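Local atomic coordinates of sortase B (Streptococcus pyogenes, PDB entry 3PSQ), a protein that takes part in pilus assembly as a class B sortase, probably acting as a membrane-tethered cysteine transpeptidase that cleaves a sorting signal and links the cleaved protein to another. Residues I176-T179 with N180-F184; R80-T84 with F85-Y89; L40-K43 with G44-I47. All coordinates share one frame; numbering follows the deposited sequence.

Contact 1: residues I176-T179 with N180-F184; sequences ILTT and NESRF. With EDO (1,2-ethanediol), chain D.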
loop_
_atom_site.group_PDB
_atom_site.type_symbol
_atom_site.label_atom_id
_atom_site.label_comp_id
_atom_site.label_asym_id
_atom_site.label_seq_id
_atom_site.Cartn_x
_atom_site.Cartn_y
_atom_site.Cartn_z
ATOM N N ILE A 176 -13.688 11.627 5.684
ATOM C CA ILE A 176 -14.459 11.507 4.443
ATOM C C ILE A 176 -15.687 10.589 4.633
ATOM O O ILE A 176 -15.720 9.798 5.578
ATOM C CB ILE A 176 -13.576 11.104 3.214
ATOM C CG1 ILE A 176 -12.959 9.713 3.388
ATOM C CG2 ILE A 176 -12.492 12.170 2.934
ATOM C CD1 ILE A 176 -12.238 9.206 2.132
ATOM N N LEU A 177 -16.707 10.725 3.780
ATOM C CA LEU A 177 -17.875 9.845 3.852
ATOM C C LEU A 177 -17.462 8.383 3.715
ATOM O O LEU A 177 -16.780 8.025 2.760
ATOM C CB LEU A 177 -18.865 10.170 2.727
ATOM C CG LEU A 177 -20.125 11.020 2.931
ATOM C CD1 LEU A 177 -20.678 11.436 1.550
ATOM C CD2 LEU A 177 -21.194 10.293 3.772
ATOM N N THR A 178 -17.899 7.544 4.649
ATOM C CA THR A 178 -17.717 6.103 4.548
ATOM C C THR A 178 -19.036 5.341 4.768
ATOM O O THR A 178 -19.921 5.812 5.474
ATOM C CB THR A 178 -16.675 5.588 5.561
ATOM O OG1 THR A 178 -16.509 4.169 5.409
ATOM C CG2 THR A 178 -17.078 5.885 7.004
ATOM N N THR A 179 -19.149 4.160 4.173
ATOM C CA THR A 179 -20.287 3.267 4.378
ATOM C C THR A 179 -19.705 1.970 4.947
ATOM O O THR A 179 -18.484 1.826 5.025
ATOM C CB THR A 179 -21.059 2.988 3.051
ATOM O OG1 THR A 179 -20.373 2.005 2.268
ATOM C CG2 THR A 179 -21.219 4.253 2.194
ATOM N N ASN A 180 -20.544 1.026 5.357
ATOM C CA ASN A 180 -19.987 -0.256 5.802
ATOM C C ASN A 180 -19.565 -1.147 4.623
ATOM O O ASN A 180 -18.950 -2.212 4.813
ATOM C CB ASN A 180 -20.908 -0.972 6.808
ATOM C CG ASN A 180 -20.623 -0.561 8.255
ATOM O OD1 ASN A 180 -19.807 -1.178 8.937
ATOM N ND2 ASN A 180 -21.301 0.486 8.721
ATOM N N GLU A 181 -19.844 -0.687 3.410
ATOM C CA GLU A 181 -19.382 -1.405 2.225
ATOM C C GLU A 181 -18.058 -0.820 1.697
ATOM O O GLU A 181 -17.437 -1.396 0.802
ATOM C CB GLU A 181 -20.459 -1.429 1.128
ATOM C CG GLU A 181 -21.896 -1.660 1.632
ATOM C CD GLU A 181 -22.149 -3.066 2.143
ATOM O OE1 GLU A 181 -22.040 -4.021 1.347
ATOM O OE2 GLU A 181 -22.484 -3.212 3.338
ATOM N N SER A 182 -17.615 0.310 2.265
ATOM C CA SER A 182 -16.333 0.960 1.895
ATOM C C SER A 182 -15.119 0.041 1.964
ATOM O O SER A 182 -14.962 -0.726 2.909
ATOM C CB SER A 182 -16.060 2.187 2.787
ATOM O OG SER A 182 -16.969 3.242 2.514
ATOM N N ARG A 183 -14.252 0.127 0.963
ATOM C CA ARG A 183 -13.000 -0.643 0.961
ATOM C C ARG A 183 -11.763 0.254 1.098
ATOM O O ARG A 183 -11.728 1.395 0.630
ATOM C CB ARG A 183 -12.869 -1.482 -0.309
ATOM C CG ARG A 183 -13.939 -2.543 -0.522
ATOM C CD ARG A 183 -13.721 -3.178 -1.905
ATOM N NE ARG A 183 -14.388 -2.396 -2.937
ATOM C CZ ARG A 183 -14.020 -2.287 -4.214
ATOM N NH1 ARG A 183 -12.951 -2.912 -4.693
ATOM N NH2 ARG A 183 -14.748 -1.524 -5.031
ATOM N N PHE A 184 -10.717 -0.300 1.688
ATOM C CA PHE A 184 -9.535 0.491 2.029
ATOM C C PHE A 184 -8.278 -0.072 1.382
ATOM O O PHE A 184 -8.228 -1.237 1.032
ATOM C CB PHE A 184 -9.413 0.556 3.540
ATOM C CG PHE A 184 -10.621 1.158 4.201
ATOM C CD1 PHE A 184 -10.714 2.533 4.388
ATOM C CD2 PHE A 184 -11.693 0.354 4.612
ATOM C CE1 PHE A 184 -11.844 3.095 4.979
ATOM C CE2 PHE A 184 -12.817 0.919 5.222
ATOM C CZ PHE A 184 -12.882 2.297 5.402
HETATM C C1 EDO D . -13.049 7.472 6.657
HETATM O O1 EDO D . -14.353 7.832 7.099
HETATM C C2 EDO D . -12.071 8.441 7.288
HETATM O O2 EDO D . -12.173 9.673 6.573
#
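A type I beta turn from Thr179 to Ser182 reverses the chain in the loop before strand 184-190, and the two hydroxyls at its ends tie it together. Ser182 reaches back across the turn: with OG beside its own backbone N and anti to its carbonyl carbon (chi1 -69°), the hydroxyl accepts Thr179 N in a nearly straight bond, 2.9 Å from Thr179 N to Ser182 OG with 175° at the hydrogen. Thr179 OG1 likewise accepts, but from farther along the chain. It is tucked between the backbone N and the carbonyl carbon, where it receives Glu181 N two residues on, the pattern of an ST turn, at 3.0 Å from Glu181 N to Thr179 OG1. The backbone bond from Ser182 N to Thr179 O is less certain, because the position of that oxygen is doubtful. Thr178 OG1, itself less surely placed, bonds to Gln204 OE1.

Before the turn, an ethanediol, probably from the crystallisation liquor, bridges the backbone of Ile176: Ile176 N donates to O2 of the ethanediol at 2.6 Å, while O1 of the ethanediol donates to Ile176 O at 2.8 Å. Leu177 O accepts from Gln204 NE2 on strand 197-205. Lys159 of helix 159-167 packs against Thr178 and Phe184, whose ring also meets Phe162, and the turn thus lies between helix 159-167 and strand 197-205.

Contact 2: residues R80-T84 with F85-Y89; sequences RNKVT and FEDKY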
loop_
_atom_site.group_PDB
_atom_site.type_symbol
_atom_site.label_atom_id
_atom_site.label_comp_id
_atom_site.label_asym_id
_atom_site.label_seq_id
_atom_site.Cartn_x
_atom_site.Cartn_y
_atom_site.Cartn_z
ATOM N N ARG A 80 -2.449 -12.477 1.619
ATOM C CA ARG A 80 -3.775 -12.897 2.079
ATOM C C ARG A 80 -4.891 -12.108 1.398
ATOM O O ARG A 80 -6.032 -12.367 1.653
ATOM C CB ARG A 80 -3.922 -12.724 3.591
ATOM C CG ARG A 80 -3.090 -13.690 4.418
ATOM C CD ARG A 80 -2.857 -13.151 5.824
ATOM N NE ARG A 80 -2.022 -11.958 5.857
ATOM C CZ ARG A 80 -1.415 -11.499 6.958
ATOM N NH1 ARG A 80 -1.546 -12.143 8.121
ATOM N NH2 ARG A 80 -0.674 -10.382 6.913
ATOM N N ASN A 81 -4.563 -11.152 0.533
ATOM C CA ASN A 81 -5.562 -10.298 -0.077
ATOM C C ASN A 81 -6.030 -10.848 -1.396
ATOM O O ASN A 81 -5.299 -11.569 -2.066
ATOM C CB ASN A 81 -4.989 -8.893 -0.303
ATOM C CG ASN A 81 -5.135 -7.998 0.891
ATOM O OD1 ASN A 81 -4.154 -7.381 1.346
ATOM N ND2 ASN A 81 -6.360 -7.882 1.403
ATOM N N LYS A 82 -7.253 -10.487 -1.787
ATOM C CA LYS A 82 -7.738 -10.739 -3.167
ATOM C C LYS A 82 -7.078 -9.762 -4.129
ATOM O O LYS A 82 -7.017 -8.569 -3.818
ATOM C CB LYS A 82 -9.254 -10.522 -3.254
ATOM C CG LYS A 82 -10.086 -11.644 -2.666
ATOM C CD LYS A 82 -11.537 -11.209 -2.562
ATOM C CE LYS A 82 -12.386 -12.297 -1.914
ATOM N NZ LYS A 82 -12.319 -13.492 -2.804
ATOM N N VAL A 83 -6.605 -10.260 -5.274
ATOM C CA VAL A 83 -5.928 -9.418 -6.271
ATOM C C VAL A 83 -6.854 -8.370 -6.889
ATOM O O VAL A 83 -6.404 -7.380 -7.489
ATOM C CB VAL A 83 -5.267 -10.253 -7.389
ATOM C CG1 VAL A 83 -4.104 -11.080 -6.820
ATOM C CG2 VAL A 83 -6.282 -11.151 -8.114
ATOM N N THR A 84 -8.157 -8.586 -6.750
ATOM C CA THR A 84 -9.167 -7.706 -7.350
ATOM C C THR A 84 -9.420 -6.487 -6.462
ATOM O O THR A 84 -10.227 -5.613 -6.814
ATOM C CB THR A 84 -10.499 -8.429 -7.454
ATOM O OG1 THR A 84 -10.837 -8.960 -6.166
ATOM C CG2 THR A 84 -10.435 -9.579 -8.463
ATOM N N PHE A 85 -8.745 -6.418 -5.317
ATOM C CA PHE A 85 -8.955 -5.313 -4.364
ATOM C C PHE A 85 -10.391 -5.252 -3.831
ATOM O O PHE A 85 -10.882 -4.167 -3.551
ATOM C CB PHE A 85 -8.487 -3.957 -4.945
ATOM C CG PHE A 85 -6.969 -3.869 -5.104
ATOM C CD1 PHE A 85 -6.180 -3.351 -4.090
ATOM C CD2 PHE A 85 -6.338 -4.414 -6.218
ATOM C CE1 PHE A 85 -4.814 -3.334 -4.195
ATOM C CE2 PHE A 85 -4.948 -4.392 -6.330
ATOM C CZ PHE A 85 -4.195 -3.857 -5.315
ATOM N N GLU A 86 -11.033 -6.429 -3.703
ATOM C CA GLU A 86 -12.420 -6.607 -3.198
ATOM C C GLU A 86 -12.502 -6.628 -1.668
ATOM O O GLU A 86 -13.560 -6.388 -1.079
ATOM C CB GLU A 86 -13.005 -7.960 -3.658
ATOM C CG GLU A 86 -13.422 -8.111 -5.131
ATOM C CD GLU A 86 -13.789 -9.559 -5.469
ATOM O OE1 GLU A 86 -14.648 -10.159 -4.763
ATOM O OE2 GLU A 86 -13.216 -10.110 -6.429
ATOM N N ASP A 87 -11.390 -6.978 -1.015
ATOM C CA ASP A 87 -11.337 -7.070 0.443
ATOM C C ASP A 87 -11.567 -5.730 1.088
ATOM O O ASP A 87 -11.445 -4.686 0.431
ATOM C CB ASP A 87 -9.989 -7.616 0.896
ATOM C CG ASP A 87 -9.800 -9.054 0.526
ATOM O OD1 ASP A 87 -10.803 -9.729 0.222
ATOM O OD2 ASP A 87 -8.659 -9.529 0.524
ATOM N N LYS A 88 -11.923 -5.751 2.367
ATOM C CA LYS A 88 -12.093 -4.497 3.116
ATOM C C LYS A 88 -10.809 -3.678 3.180
ATOM O O LYS A 88 -10.836 -2.450 3.278
ATOM C CB LYS A 88 -12.533 -4.778 4.555
ATOM C CG LYS A 88 -13.998 -5.171 4.667
ATOM C CD LYS A 88 -14.904 -3.912 4.552
ATOM C CE LYS A 88 -16.369 -4.295 4.306
ATOM N NZ LYS A 88 -16.853 -5.247 5.360
ATOM N N TYR A 89 -9.690 -4.379 3.154
ATOM C CA TYR A 89 -8.408 -3.781 3.467
ATOM C C TYR A 89 -7.309 -4.502 2.705
ATOM O O TYR A 89 -6.976 -5.669 2.990
ATOM C CB TYR A 89 -8.156 -3.910 4.959
ATOM C CG TYR A 89 -6.901 -3.273 5.464
ATOM C CD1 TYR A 89 -6.852 -1.917 5.704
ATOM C CD2 TYR A 89 -5.769 -4.040 5.763
ATOM C CE1 TYR A 89 -5.710 -1.314 6.198
ATOM C CE2 TYR A 89 -4.613 -3.444 6.276
ATOM C CZ TYR A 89 -4.595 -2.074 6.506
ATOM O OH TYR A 89 -3.480 -1.432 7.018
HETATM O O HOH W 1 -8.206 -7.311 -1.979
#
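Asn81 and Asp87 each hold CG beside the backbone N and anti to the carbonyl carbon (chi1 -87° and -69°), which swings amide and carboxylate together inside the loop joining strands 76-77 and 89-93. The bend itself is a type I beta turn from Lys82 to Phe85, closed by Phe85 N to Lys82 O at 3.1 Å. The amide and carboxylate planes are inclined by 40°. Asp87 OD2 takes two donors: Asn81 ND2 at 3.0 Å, with OD2 in the amide plane and using its anti lone pair, and Lys82 N at 2.9 Å, which comes from above the carboxylate plane. This double grip would be expected to stabilise the negative charge. The other hydrogen of Asn81 ND2 goes to Tyr89 O, and Asn81 OD1 accepts Leu91 N, so both ends of the amide are bound and its rotation is fixed.

Phe85, the last residue of the turn, has left-handed helical backbone angles and sends its ring inward against Met37, Ala38 and Ile92. Less certainly, in one of two conformers of Glu86, Thr84 OG1 donates to Glu86 OE2 at 2.7 Å. Outside, the aliphatic chain of Lys82 crosses Asp87 at about a right angle, its CD lying 3.2 Å from Asp87 OD1.

Contact 3: residues L40-K43 with G44-I47; sequences LTVK and GTHI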
loop_
_atom_site.group_PDB
_atom_site.type_symbol
_atom_site.label_atom_id
_atom_site.label_comp_id
_atom_site.label_asym_id
_atom_site.label_seq_id
_atom_site.Cartn_x
_atom_site.Cartn_y
_atom_site.Cartn_z
ATOM N N LEU A 40 0.556 0.526 -9.658
ATOM C CA LEU A 40 0.259 1.556 -8.673
ATOM C C LEU A 40 0.876 2.903 -9.063
ATOM O O LEU A 40 2.056 2.983 -9.409
ATOM C CB LEU A 40 0.793 1.120 -7.314
ATOM C CG LEU A 40 0.817 2.133 -6.181
ATOM C CD1 LEU A 40 -0.584 2.388 -5.618
ATOM C CD2 LEU A 40 1.768 1.671 -5.045
ATOM N N THR A 41 0.082 3.959 -8.977
ATOM C CA THR A 41 0.523 5.307 -9.283
ATOM C C THR A 41 0.103 6.231 -8.152
ATOM O O THR A 41 -1.035 6.189 -7.700
ATOM C CB THR A 41 -0.030 5.773 -10.644
ATOM O OG1 THR A 41 0.465 4.897 -11.673
ATOM C CG2 THR A 41 0.457 7.171 -10.976
ATOM N N VAL A 42 1.040 7.014 -7.628
ATOM C CA VAL A 42 0.693 8.004 -6.613
ATOM C C VAL A 42 1.215 9.343 -7.114
ATOM O O VAL A 42 2.410 9.627 -7.042
ATOM C CB VAL A 42 1.296 7.714 -5.216
ATOM C CG1 VAL A 42 0.818 8.780 -4.181
ATOM C CG2 VAL A 42 0.956 6.302 -4.755
ATOM N N LYS A 43 0.306 10.140 -7.676
ATOM C CA LYS A 43 0.587 11.518 -8.117
ATOM C C LYS A 43 1.231 12.324 -7.019
ATOM O O LYS A 43 0.780 12.310 -5.868
ATOM C CB LYS A 43 -0.729 12.218 -8.559
ATOM C CG LYS A 43 -1.018 12.189 -10.072
ATOM C CD LYS A 43 -2.463 12.748 -10.407
ATOM C CE LYS A 43 -2.558 14.308 -10.440
ATOM N NZ LYS A 43 -4.006 14.823 -10.599
ATOM N N GLY A 44 2.274 13.062 -7.388
ATOM C CA GLY A 44 2.990 13.880 -6.413
ATOM C C GLY A 44 4.236 13.140 -5.929
ATOM O O GLY A 44 4.995 13.651 -5.101
ATOM N N THR A 45 4.444 11.938 -6.454
ATOM C CA THR A 45 5.619 11.149 -6.108
ATOM C C THR A 45 6.045 10.492 -7.387
ATOM O O THR A 45 5.324 10.553 -8.404
ATOM C CB THR A 45 5.285 9.995 -5.132
ATOM O OG1 THR A 45 4.522 8.986 -5.819
ATOM C CG2 THR A 45 4.552 10.486 -3.874
ATOM N N HIS A 46 7.190 9.816 -7.329
ATOM C CA HIS A 46 7.566 8.967 -8.420
ATOM C C HIS A 46 7.101 7.525 -8.205
ATOM O O HIS A 46 7.555 6.629 -8.904
ATOM C CB HIS A 46 9.084 9.071 -8.767
ATOM C CG HIS A 46 10.013 8.695 -7.651
ATOM N ND1 HIS A 46 10.095 7.412 -7.142
ATOM C CD2 HIS A 46 10.949 9.422 -6.995
ATOM C CE1 HIS A 46 10.999 7.382 -6.180
ATOM N NE2 HIS A 46 11.556 8.582 -6.096
ATOM N N ILE A 47 6.156 7.302 -7.296
ATOM C CA ILE A 47 5.568 5.967 -7.170
ATOM C C ILE A 47 4.687 5.661 -8.368
ATOM O O ILE A 47 3.649 6.259 -8.558
ATOM C CB ILE A 47 4.783 5.789 -5.854
ATOM C CG1 ILE A 47 5.716 6.032 -4.677
ATOM C CG2 ILE A 47 4.063 4.449 -5.849
ATOM C CD1 ILE A 47 5.038 6.340 -3.382
#
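The flat groups that meet where Val42 faces Thr45 and Ile47 are peptide carbonyls, with no ring taking part. Thr45 OG1 lies in the plane of the Val42 carbonyl and donates onto a lone pair of its oxygen, 2.5 Å from Thr45 OG1 to Val42 O. The same oxygen also receives a weak bond from Thr45 N, so backbone and side chain of one residue grip it together. The Ile47 carbonyl is used less squarely: Val42 N donates to Ile47 O at 2.9 Å from a direction tilted 26° out of the carbonyl plane, and Thr41 CA adds a CH...O contact to that oxygen.

Thr45 can reach Val42 O because its OG1 is folded between its own backbone N and carbonyl carbon (chi1 71°). In this position the hydroxyl has two roles, giving its proton to Val42 O and accepting Ile47 N at 2.8 Å, measured from Ile47 N to Thr45 OG1, which makes an ST turn.

On the apolar side, Ile47 rests its CG2 against two side chains that run alongside it. Leu40 CD2 is 3.7 Å from Ile47 CG2, and Val42 CG2 is 3.8 Å from the same methyl. Phe103, Leu106, Phe109, Phe121 and Leu187 surround this cluster, linking it to strands 120-125 and 184-190 and to a neighbouring loop. Thr41, whose CB points away from 44-47, bonds its hydroxyl to Asp48 OD1.

At the bend, Gly44 has a positive phi of 98°, where a beta-carbon would be jammed against Lys43 O. A glycine at the third position is common in type II beta turns such as Val42-Thr45, here within the loop of the hairpin that joins antiparallel strands 36-41 and 48-53 of the sortase sheet.

Overall arrangement
All three contacts are reversals of the chain between strands of the one mixed sheet, but they differ in depth and bonding. Contact 1 is a surface turn held by hydroxyl-to-backbone bonds. Contact 2 is partly buried and relies on a carboxylate and an amide, and contact 3, also partly buried, pairs a turn braced by a threonine hydroxyl with an aliphatic cluster directed at the core. Contacts 1 and 2 adjoin: Arg183 NH1 bonds to Phe85 O and Phe184 N to Lys88 O, where strands 184-190 and 89-93 run parallel. Contact 3 lies across the chain's centre from contact 2, their nearest atoms about 7 Å apart, and touches neither of the others.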